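Local coordinates for CELL division inhibitor (Pyrococcus furiosus, PDB 1G3Q), which probably binds and hydrolyses ATP as the MinD ATPase linked to the cell-division apparatus, and carries ADP and magnesium here, at residues V57-V62 and P102-S107; A96-L101 and L123-M128; N45-L50 and V81-G86; N22-L27 and V34-G39. One frame throughout, in Å; residues are numbered along the deposited sequence.

Interaction 1: V57-V62 and P102-S107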
# COMPACT_ATOMS: atom_id res chain seq x y z
N VAL A 57 19.09 8.19 -0.95
CA VAL A 57 18.63 8.30 0.43
C VAL A 57 17.27 7.63 0.55
O VAL A 57 16.37 7.91 -0.24
CB VAL A 57 18.51 9.77 0.86
CG1 VAL A 57 18.19 9.85 2.34
CG2 VAL A 57 19.81 10.51 0.55
N THR A 58 17.13 6.76 1.54
CA THR A 58 15.88 6.03 1.72
C THR A 58 15.33 6.10 3.14
O THR A 58 15.96 6.66 4.04
CB THR A 58 16.07 4.53 1.40
OG1 THR A 58 17.06 3.99 2.29
CG2 THR A 58 16.54 4.33 -0.04
N LEU A 59 14.16 5.52 3.32
CA LEU A 59 13.52 5.48 4.63
C LEU A 59 14.45 4.75 5.59
O LEU A 59 14.51 5.07 6.78
CB LEU A 59 12.18 4.74 4.52
CG LEU A 59 11.39 4.46 5.80
CD1 LEU A 59 11.16 5.74 6.58
CD2 LEU A 59 10.07 3.80 5.44
N HIS A 60 15.20 3.78 5.07
CA HIS A 60 16.12 3.01 5.91
C HIS A 60 17.19 3.91 6.52
O HIS A 60 17.59 3.72 7.67
CB HIS A 60 16.78 1.89 5.09
CG HIS A 60 15.82 0.81 4.68
ND1 HIS A 60 14.82 1.02 3.75
CD2 HIS A 60 15.70 -0.47 5.08
CE1 HIS A 60 14.14 -0.10 3.60
NE2 HIS A 60 14.65 -1.02 4.39
N ASP A 61 17.65 4.89 5.74
CA ASP A 61 18.66 5.84 6.22
C ASP A 61 18.05 6.66 7.35
O ASP A 61 18.69 6.93 8.36
CB ASP A 61 19.10 6.77 5.09
CG ASP A 61 19.94 6.06 4.05
OD1 ASP A 61 21.03 5.57 4.40
OD2 ASP A 61 19.51 5.99 2.88
N VAL A 62 16.80 7.07 7.15
CA VAL A 62 16.08 7.87 8.14
C VAL A 62 15.90 7.07 9.43
O VAL A 62 16.18 7.57 10.52
CB VAL A 62 14.68 8.28 7.60
CG1 VAL A 62 13.96 9.13 8.62
CG2 VAL A 62 14.84 9.04 6.28
N PRO A 102 6.39 4.93 12.98
CA PRO A 102 5.25 5.78 13.32
C PRO A 102 5.58 7.26 13.47
O PRO A 102 4.89 8.11 12.91
CB PRO A 102 4.74 5.16 14.61
CG PRO A 102 5.00 3.70 14.38
CD PRO A 102 6.41 3.72 13.82
N GLU A 103 6.63 7.59 14.21
CA GLU A 103 7.00 8.99 14.40
C GLU A 103 7.48 9.63 13.11
O GLU A 103 7.16 10.78 12.82
CB GLU A 103 8.07 9.13 15.50
CG GLU A 103 9.40 8.45 15.21
CD GLU A 103 10.31 8.41 16.43
OE1 GLU A 103 9.90 7.84 17.47
OE2 GLU A 103 11.44 8.95 16.35
N VAL A 104 8.24 8.88 12.32
CA VAL A 104 8.75 9.41 11.05
C VAL A 104 7.64 9.71 10.06
O VAL A 104 7.56 10.81 9.51
CB VAL A 104 9.74 8.43 10.39
CG1 VAL A 104 10.13 8.95 9.01
CG2 VAL A 104 10.98 8.28 11.25
N ILE A 105 6.77 8.73 9.83
CA ILE A 105 5.68 8.91 8.89
C ILE A 105 4.70 10.00 9.30
O ILE A 105 4.39 10.90 8.52
CB ILE A 105 4.92 7.58 8.68
CG1 ILE A 105 5.86 6.56 8.03
CG2 ILE A 105 3.67 7.81 7.83
CD1 ILE A 105 5.26 5.18 7.84
N LYS A 106 4.22 9.94 10.54
CA LYS A 106 3.27 10.92 11.03
C LYS A 106 3.77 12.36 10.98
O LYS A 106 2.97 13.29 10.91
CB LYS A 106 2.82 10.54 12.44
CG LYS A 106 2.12 9.18 12.47
CD LYS A 106 1.55 8.84 13.84
CE LYS A 106 0.74 7.55 13.77
NZ LYS A 106 0.01 7.26 15.03
N SER A 107 5.08 12.55 10.99
CA SER A 107 5.65 13.90 10.93
C SER A 107 5.45 14.53 9.54
O SER A 107 5.69 15.72 9.36
CB SER A 107 7.14 13.87 11.25
OG SER A 107 7.88 13.28 10.18
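Val104 of helix 101-106 sets its CG1 methyl against two residues of helix 59-63, lying 3.9 Å from Val62 CG1 and 4.2 Å from Leu59 CD1. This is helix-to-helix packing on one face of the central sheet of an alpha-beta-alpha layered fold; helix 59-63 itself opens with a capping box. The methyl of Val104 that does most of the touching is anti to its backbone N (chi1 174°), and Val62 presents its matching methyl in the same setting; the two branched side chains cross obliquely. Val104 CG2 is 4.1 Å from Val62 CG1. All of these groups are apolar methyls, and the contact is van der Waals alone. Beneath it, Leu59 and Ile105 both reach Val37 of strand 34-38, which seats the two helices on the sheet, while Val104 is also met by Val69. The start of the helix that carries Leu59 and Val62 is fixed by a cap. Thr58 is the N-cap, and its OG1 takes only a weak bond from His60 N. The return half of the box is firmer: Thr58 N gives a bond of 2.8 Å to Asp61 OD2, 161° at the hydrogen, on the oxygen's anti lone pair.

Interaction 2: A96-L101 and L123-M128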
# COMPACT_ATOMS: atom_id res chain seq x y z
N ALA A 96 17.97 -0.16 10.02
CA ALA A 96 16.71 0.59 10.09
C ALA A 96 15.89 0.17 11.30
O ALA A 96 15.43 -0.96 11.38
CB ALA A 96 15.90 0.37 8.82
N ASP A 97 15.72 1.08 12.26
CA ASP A 97 14.93 0.79 13.45
C ASP A 97 13.46 0.93 13.06
O ASP A 97 12.97 2.04 12.86
CB ASP A 97 15.27 1.78 14.57
CG ASP A 97 14.54 1.47 15.87
OD1 ASP A 97 13.63 0.61 15.87
OD2 ASP A 97 14.88 2.10 16.90
N PRO A 98 12.74 -0.20 12.95
CA PRO A 98 11.32 -0.15 12.58
C PRO A 98 10.43 0.55 13.59
O PRO A 98 9.36 1.06 13.24
CB PRO A 98 10.96 -1.63 12.42
CG PRO A 98 11.84 -2.28 13.44
CD PRO A 98 13.16 -1.58 13.22
N ARG A 99 10.87 0.59 14.84
CA ARG A 99 10.09 1.22 15.90
C ARG A 99 9.93 2.72 15.70
O ARG A 99 9.06 3.35 16.30
CB ARG A 99 10.75 0.94 17.26
CG ARG A 99 10.83 -0.55 17.58
CD ARG A 99 11.77 -0.81 18.75
NE ARG A 99 13.09 -0.21 18.53
CZ ARG A 99 14.04 -0.15 19.44
NH1 ARG A 99 13.83 -0.67 20.65
NH2 ARG A 99 15.19 0.46 19.18
N LYS A 100 10.75 3.31 14.83
CA LYS A 100 10.67 4.74 14.57
C LYS A 100 9.79 5.09 13.37
O LYS A 100 9.65 6.26 13.02
CB LYS A 100 12.08 5.32 14.37
CG LYS A 100 12.88 5.39 15.65
CD LYS A 100 14.30 5.86 15.41
CE LYS A 100 15.03 6.03 16.74
NZ LYS A 100 16.47 6.38 16.53
N LEU A 101 9.20 4.08 12.75
CA LEU A 101 8.34 4.30 11.60
C LEU A 101 7.16 5.23 11.91
O LEU A 101 6.93 6.21 11.21
CB LEU A 101 7.83 2.97 11.04
CG LEU A 101 8.82 2.22 10.13
CD1 LEU A 101 8.32 0.81 9.84
CD2 LEU A 101 8.99 3.01 8.83
N LEU A 123 2.07 -10.04 11.49
CA LEU A 123 1.98 -9.36 12.77
C LEU A 123 3.30 -9.26 13.51
O LEU A 123 3.33 -8.92 14.70
CB LEU A 123 0.95 -10.07 13.65
CG LEU A 123 -0.47 -10.15 13.07
CD1 LEU A 123 -1.29 -11.15 13.87
CD2 LEU A 123 -1.12 -8.76 13.11
N GLN A 124 4.41 -9.55 12.83
CA GLN A 124 5.71 -9.45 13.48
C GLN A 124 6.11 -7.98 13.61
O GLN A 124 5.38 -7.10 13.17
CB GLN A 124 6.76 -10.26 12.71
CG GLN A 124 6.50 -11.76 12.73
CD GLN A 124 6.22 -12.29 14.13
OE1 GLN A 124 7.01 -12.11 15.06
NE2 GLN A 124 5.08 -12.96 14.30
N LEU A 125 7.28 -7.72 14.20
CA LEU A 125 7.74 -6.35 14.44
C LEU A 125 7.67 -5.37 13.27
O LEU A 125 7.02 -4.33 13.37
CB LEU A 125 9.16 -6.36 15.01
CG LEU A 125 9.70 -4.99 15.45
CD1 LEU A 125 8.77 -4.37 16.49
CD2 LEU A 125 11.10 -5.15 16.01
N ASP A 126 8.36 -5.69 12.17
CA ASP A 126 8.35 -4.79 11.02
C ASP A 126 6.93 -4.51 10.54
O ASP A 126 6.57 -3.37 10.27
CB ASP A 126 9.17 -5.39 9.87
CG ASP A 126 10.67 -5.30 10.11
OD1 ASP A 126 11.07 -4.91 11.23
OD2 ASP A 126 11.44 -5.64 9.19
N ALA A 127 6.12 -5.56 10.43
CA ALA A 127 4.74 -5.43 9.98
C ALA A 127 3.93 -4.51 10.89
O ALA A 127 3.25 -3.60 10.43
CB ALA A 127 4.07 -6.80 9.90
N MET A 128 4.02 -4.75 12.20
CA MET A 128 3.29 -3.95 13.17
C MET A 128 3.74 -2.49 13.17
O MET A 128 2.92 -1.58 13.23
CB MET A 128 3.44 -4.53 14.57
CG MET A 128 2.75 -5.87 14.78
SD MET A 128 0.96 -5.80 14.53
CE MET A 128 0.49 -4.55 15.70
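Pro98 and Arg99, in the loop between helices 90-95 and 101-106, meet Leu125 and Asp126 in the first turn of helix 125-131. Along the loop, Ala96 leaves helix 90-95 and packs on His60 and Leu63. Asp97 then folds the chain: its OD1 accepts from Arg99 N at 2.9 Å, an Asx turn, approached from above the carboxylate plane. The same oxygen takes Arg99 NE at 2.8 Å, almost straight at 170° and on its syn side, while Arg99 NH2 forms the salt bridge to Asp97 OD2. Gripped side-on by NE and NH2, the carboxylate is held at the edge of the guanidinium. Pro98, inside this turn, directs its CB toward the helix. That CB lies 3.5 Å from Asp126 OD1, with CG as near, and CG also touches Leu125 CD2 at 3.9 Å, the leucine crossing the ring at about a right angle. Leu125 gets there with CG swung opposite the backbone N (chi1 -174°). Arg99 adds its aliphatic CG, a looser 4.5 Å from Leu125 CD1. Leu101 packs on Ser129 and Leu59. With the Arg99 guanidinium paired to Asp97 within the loop, what faces the helix is mostly hydrocarbon; the carboxylate of Asp126 rests on proline carbons, so shape rather than polar pairing makes this surface contact.

Interaction 3: N45-L50 and V81-G86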
# COMPACT_ATOMS: atom_id res chain seq x y z
N ASN A 45 10.13 -2.77 -2.61
CA ASN A 45 9.79 -2.90 -4.03
C ASN A 45 9.03 -1.68 -4.55
O ASN A 45 9.04 -1.40 -5.75
CB ASN A 45 8.89 -4.12 -4.27
CG ASN A 45 9.59 -5.44 -3.98
OD1 ASN A 45 10.61 -5.76 -4.60
ND2 ASN A 45 9.03 -6.22 -3.06
N LEU A 46 8.37 -0.95 -3.65
CA LEU A 46 7.55 0.20 -4.04
C LEU A 46 8.19 1.22 -4.98
O LEU A 46 7.63 1.54 -6.03
CB LEU A 46 7.03 0.92 -2.79
CG LEU A 46 6.01 2.02 -3.06
CD1 LEU A 46 4.78 1.44 -3.75
CD2 LEU A 46 5.62 2.67 -1.73
N SER A 47 9.35 1.74 -4.61
CA SER A 47 10.04 2.73 -5.44
C SER A 47 10.26 2.23 -6.87
O SER A 47 10.04 2.96 -7.83
CB SER A 47 11.38 3.10 -4.80
OG SER A 47 11.92 4.28 -5.37
N LEU A 48 10.68 0.98 -6.99
CA LEU A 48 10.94 0.38 -8.30
C LEU A 48 9.65 0.31 -9.12
O LEU A 48 9.63 0.61 -10.32
CB LEU A 48 11.52 -1.02 -8.13
CG LEU A 48 12.63 -1.44 -9.09
CD1 LEU A 48 12.17 -1.24 -10.52
CD2 LEU A 48 13.89 -0.62 -8.82
N VAL A 49 8.57 -0.09 -8.47
CA VAL A 49 7.27 -0.20 -9.12
C VAL A 49 6.76 1.17 -9.57
O VAL A 49 5.94 1.27 -10.48
CB VAL A 49 6.26 -0.90 -8.17
CG1 VAL A 49 4.84 -0.68 -8.62
CG2 VAL A 49 6.57 -2.39 -8.13
N LEU A 50 7.26 2.23 -8.94
CA LEU A 50 6.85 3.58 -9.31
C LEU A 50 7.86 4.24 -10.26
O LEU A 50 7.75 5.42 -10.58
CB LEU A 50 6.65 4.45 -8.06
CG LEU A 50 5.37 4.13 -7.27
CD1 LEU A 50 5.35 4.92 -5.97
CD2 LEU A 50 4.15 4.46 -8.13
N VAL A 81 2.40 12.69 -7.29
CA VAL A 81 2.81 11.49 -6.58
C VAL A 81 4.29 11.53 -6.19
O VAL A 81 5.17 11.70 -7.04
CB VAL A 81 2.55 10.22 -7.42
CG1 VAL A 81 3.00 8.98 -6.65
CG2 VAL A 81 1.07 10.13 -7.74
N TYR A 82 4.55 11.38 -4.90
CA TYR A 82 5.92 11.38 -4.41
C TYR A 82 6.16 10.05 -3.72
O TYR A 82 5.22 9.34 -3.37
CB TYR A 82 6.13 12.55 -3.45
CG TYR A 82 5.80 13.87 -4.09
CD1 TYR A 82 4.48 14.29 -4.23
CD2 TYR A 82 6.81 14.68 -4.62
CE1 TYR A 82 4.17 15.48 -4.89
CE2 TYR A 82 6.51 15.87 -5.28
CZ TYR A 82 5.19 16.26 -5.41
OH TYR A 82 4.89 17.42 -6.08
N VAL A 83 7.43 9.69 -3.54
CA VAL A 83 7.74 8.43 -2.90
C VAL A 83 8.82 8.55 -1.84
O VAL A 83 9.74 9.37 -1.94
CB VAL A 83 8.15 7.37 -3.96
CG1 VAL A 83 9.39 7.84 -4.72
CG2 VAL A 83 8.40 6.00 -3.30
N LEU A 84 8.66 7.75 -0.79
CA LEU A 84 9.61 7.65 0.32
C LEU A 84 10.05 6.20 0.13
O LEU A 84 9.43 5.28 0.65
CB LEU A 84 8.88 7.83 1.67
CG LEU A 84 9.68 7.61 2.96
CD1 LEU A 84 11.02 8.30 2.86
CD2 LEU A 84 8.89 8.13 4.16
N PRO A 85 11.11 5.99 -0.66
CA PRO A 85 11.66 4.68 -0.99
C PRO A 85 12.41 3.93 0.10
O PRO A 85 12.89 4.51 1.05
CB PRO A 85 12.56 4.99 -2.18
CG PRO A 85 13.17 6.30 -1.75
CD PRO A 85 11.97 7.07 -1.19
N GLY A 86 12.49 2.61 -0.08
CA GLY A 86 13.21 1.78 0.87
C GLY A 86 14.47 1.27 0.19
O GLY A 86 14.51 1.14 -1.04
O HOH W 1 11.12 1.22 -2.37
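The puckered ring of Pro85 meets Ser47 with its CB, 3.3 Å from Ser47 OG and 3.4 Å from Ser47 CB, the latter tighter than usual for two carbons. Tyr74 of strand 74-75 also touches this proline. The flat ring of Tyr82 takes no part: its side chain leaves the strand away from helix 46-49 and touches Leu35. Ser47 OG, placed across the CA-CB bond from the backbone N (chi1 -165°), is hydrogen-bonded to Val52 O; toward Pro85 it makes van der Waals contact. Strand 81-84 runs in the sheet between 74-75 and parallel strand 34-38, and helix 46-49 lies on the connection that follows strand 34-38, packed over the same sheet face as the P-loop helix 16-29. Val83 turns its side chain to that short helix: CG2 slides past Leu50 CD1 at 4.2 Å, and also reaches Ser47 CA. Leu50 and Leu46 continue onto Ala36, and Leu50 onto Ala21 of helix 16-29. Where the strand has ended, a water bridges the two backbones, accepting from Ser47 N at 2.9 Å and from Gly86 N at 3.0 Å, and so takes up an amide from the first turn of helix 46-49.

Interaction 4: N22-L27 and V34-G39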
# COMPACT_ATOMS: atom_id res chain seq x y z
N ASN A 22 -0.77 1.64 -7.56
CA ASN A 22 -1.89 2.03 -8.42
C ASN A 22 -2.82 3.05 -7.77
O ASN A 22 -3.27 3.99 -8.42
CB ASN A 22 -2.69 0.81 -8.87
CG ASN A 22 -1.99 0.03 -9.98
OD1 ASN A 22 -1.17 -0.85 -9.72
ND2 ASN A 22 -2.30 0.38 -11.22
N LEU A 23 -3.12 2.86 -6.48
CA LEU A 23 -3.99 3.80 -5.78
C LEU A 23 -3.32 5.17 -5.72
O LEU A 23 -3.98 6.20 -5.88
CB LEU A 23 -4.30 3.29 -4.37
CG LEU A 23 -5.24 4.14 -3.51
CD1 LEU A 23 -6.56 4.37 -4.24
CD2 LEU A 23 -5.48 3.44 -2.17
N SER A 24 -2.01 5.19 -5.48
CA SER A 24 -1.27 6.44 -5.42
C SER A 24 -1.42 7.23 -6.72
O SER A 24 -1.73 8.43 -6.70
CB SER A 24 0.22 6.19 -5.18
OG SER A 24 0.46 5.70 -3.87
N VAL A 25 -1.18 6.56 -7.84
CA VAL A 25 -1.27 7.20 -9.14
C VAL A 25 -2.71 7.62 -9.46
O VAL A 25 -2.93 8.71 -10.00
CB VAL A 25 -0.74 6.27 -10.26
CG1 VAL A 25 -0.84 6.97 -11.62
CG2 VAL A 25 0.73 5.91 -9.98
N ALA A 26 -3.67 6.77 -9.13
CA ALA A 26 -5.08 7.09 -9.38
C ALA A 26 -5.47 8.35 -8.61
O ALA A 26 -6.08 9.27 -9.16
CB ALA A 26 -5.97 5.92 -8.97
N LEU A 27 -5.12 8.40 -7.32
CA LEU A 27 -5.44 9.57 -6.50
C LEU A 27 -4.68 10.80 -6.99
O LEU A 27 -5.23 11.91 -7.01
CB LEU A 27 -5.10 9.29 -5.03
CG LEU A 27 -6.01 8.32 -4.28
CD1 LEU A 27 -5.39 7.99 -2.92
CD2 LEU A 27 -7.40 8.94 -4.09
N VAL A 34 -0.07 12.91 -3.13
CA VAL A 34 0.19 11.63 -2.48
C VAL A 34 1.65 11.30 -2.19
O VAL A 34 2.55 11.62 -2.96
CB VAL A 34 -0.35 10.48 -3.35
CG1 VAL A 34 -0.20 9.16 -2.63
CG2 VAL A 34 -1.81 10.74 -3.73
N LEU A 35 1.87 10.64 -1.05
CA LEU A 35 3.20 10.18 -0.67
C LEU A 35 3.08 8.67 -0.52
O LEU A 35 2.35 8.18 0.35
CB LEU A 35 3.68 10.77 0.66
CG LEU A 35 5.03 10.17 1.09
CD1 LEU A 35 6.11 10.57 0.08
CD2 LEU A 35 5.41 10.64 2.49
N ALA A 36 3.75 7.93 -1.39
CA ALA A 36 3.73 6.47 -1.33
C ALA A 36 4.93 6.08 -0.47
O ALA A 36 6.07 6.37 -0.83
CB ALA A 36 3.85 5.88 -2.73
N VAL A 37 4.67 5.42 0.65
CA VAL A 37 5.73 5.02 1.57
C VAL A 37 6.02 3.52 1.53
O VAL A 37 5.12 2.71 1.65
CB VAL A 37 5.36 5.42 3.02
CG1 VAL A 37 6.46 5.00 3.98
CG2 VAL A 37 5.13 6.93 3.11
N ASP A 38 7.29 3.17 1.35
CA ASP A 38 7.66 1.76 1.32
C ASP A 38 8.02 1.31 2.73
O ASP A 38 9.17 1.42 3.15
CB ASP A 38 8.86 1.51 0.40
CG ASP A 38 9.07 0.04 0.13
OD1 ASP A 38 8.53 -0.79 0.90
OD2 ASP A 38 9.77 -0.31 -0.84
N GLY A 39 7.02 0.82 3.46
CA GLY A 39 7.26 0.36 4.81
C GLY A 39 7.64 -1.11 4.88
O GLY A 39 7.70 -1.70 5.96
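Ser24 lays its hydroxyl over the side chains of two residues that alternate along strand 34-38: its OG is 3.6 Å from Ala36 CB and 3.7 Å from Val34 CG1. The polar partner of this oxygen is Thr20 O, one helical turn earlier; against the strand it makes only van der Waals contact. OG lies beside the backbone N (chi1 -70°), within reach of Thr20 O while still touching Ala36 and Val34. Val34 straddles the helix surface with both methyls: CG1 goes to Ser24, while CG2 lies 3.8 Å from Ser24 O and equally far from Leu27 CB. With both methyls of Val34 gone, as in an alanine here, a gap would probably open between the strand and Ser24 and Leu27. Helix 16-29 is the one that follows the Walker A P-loop, with ADP-binding Lys16 and Thr17 at its start, and strand 34-38 is the parallel strand reached next, so the pair forms part of a beta-alpha-beta crossover over strand 114-118. Helix and strand run antiparallel, their segment axes at 172° and 8.6 Å apart at the closest. Ser24 and Leu27 bear as well on Leu116 and Phe114 of that intervening strand, and helix 221-235 covers the helix with Ala230 touching Leu23 and Ala26. Farther along, Asp38 carries the strand into the loop beyond: OD1 is hydrogen-bonded to Asp40 N and OD2 weakly to Leu46 N.

Interactions 3 and 4 share one face of the sheet and are joined in it, Tyr82 and Val34, Tyr82 and Ala36 being paired along neighbouring strands 81-84 and 34-38. Interaction 1 lies on the other face, where Leu59 and Ile105 reach Val37, yet Leu59 N is hydrogen-bonded to Pro85 O of interaction 3. Interaction 2, the surface contact, is tied to interaction 1 through Leu59 and Leu101. Chemistry follows place: of the buried contacts, 1 is methyl packing of valine and leucine, while 3 and 4 pack a serine hydroxyl, bonded elsewhere, on apolar carbons, and 3 adds a bridging water; 2 combines proline packing with an aspartate-arginine salt bridge internal to its loop.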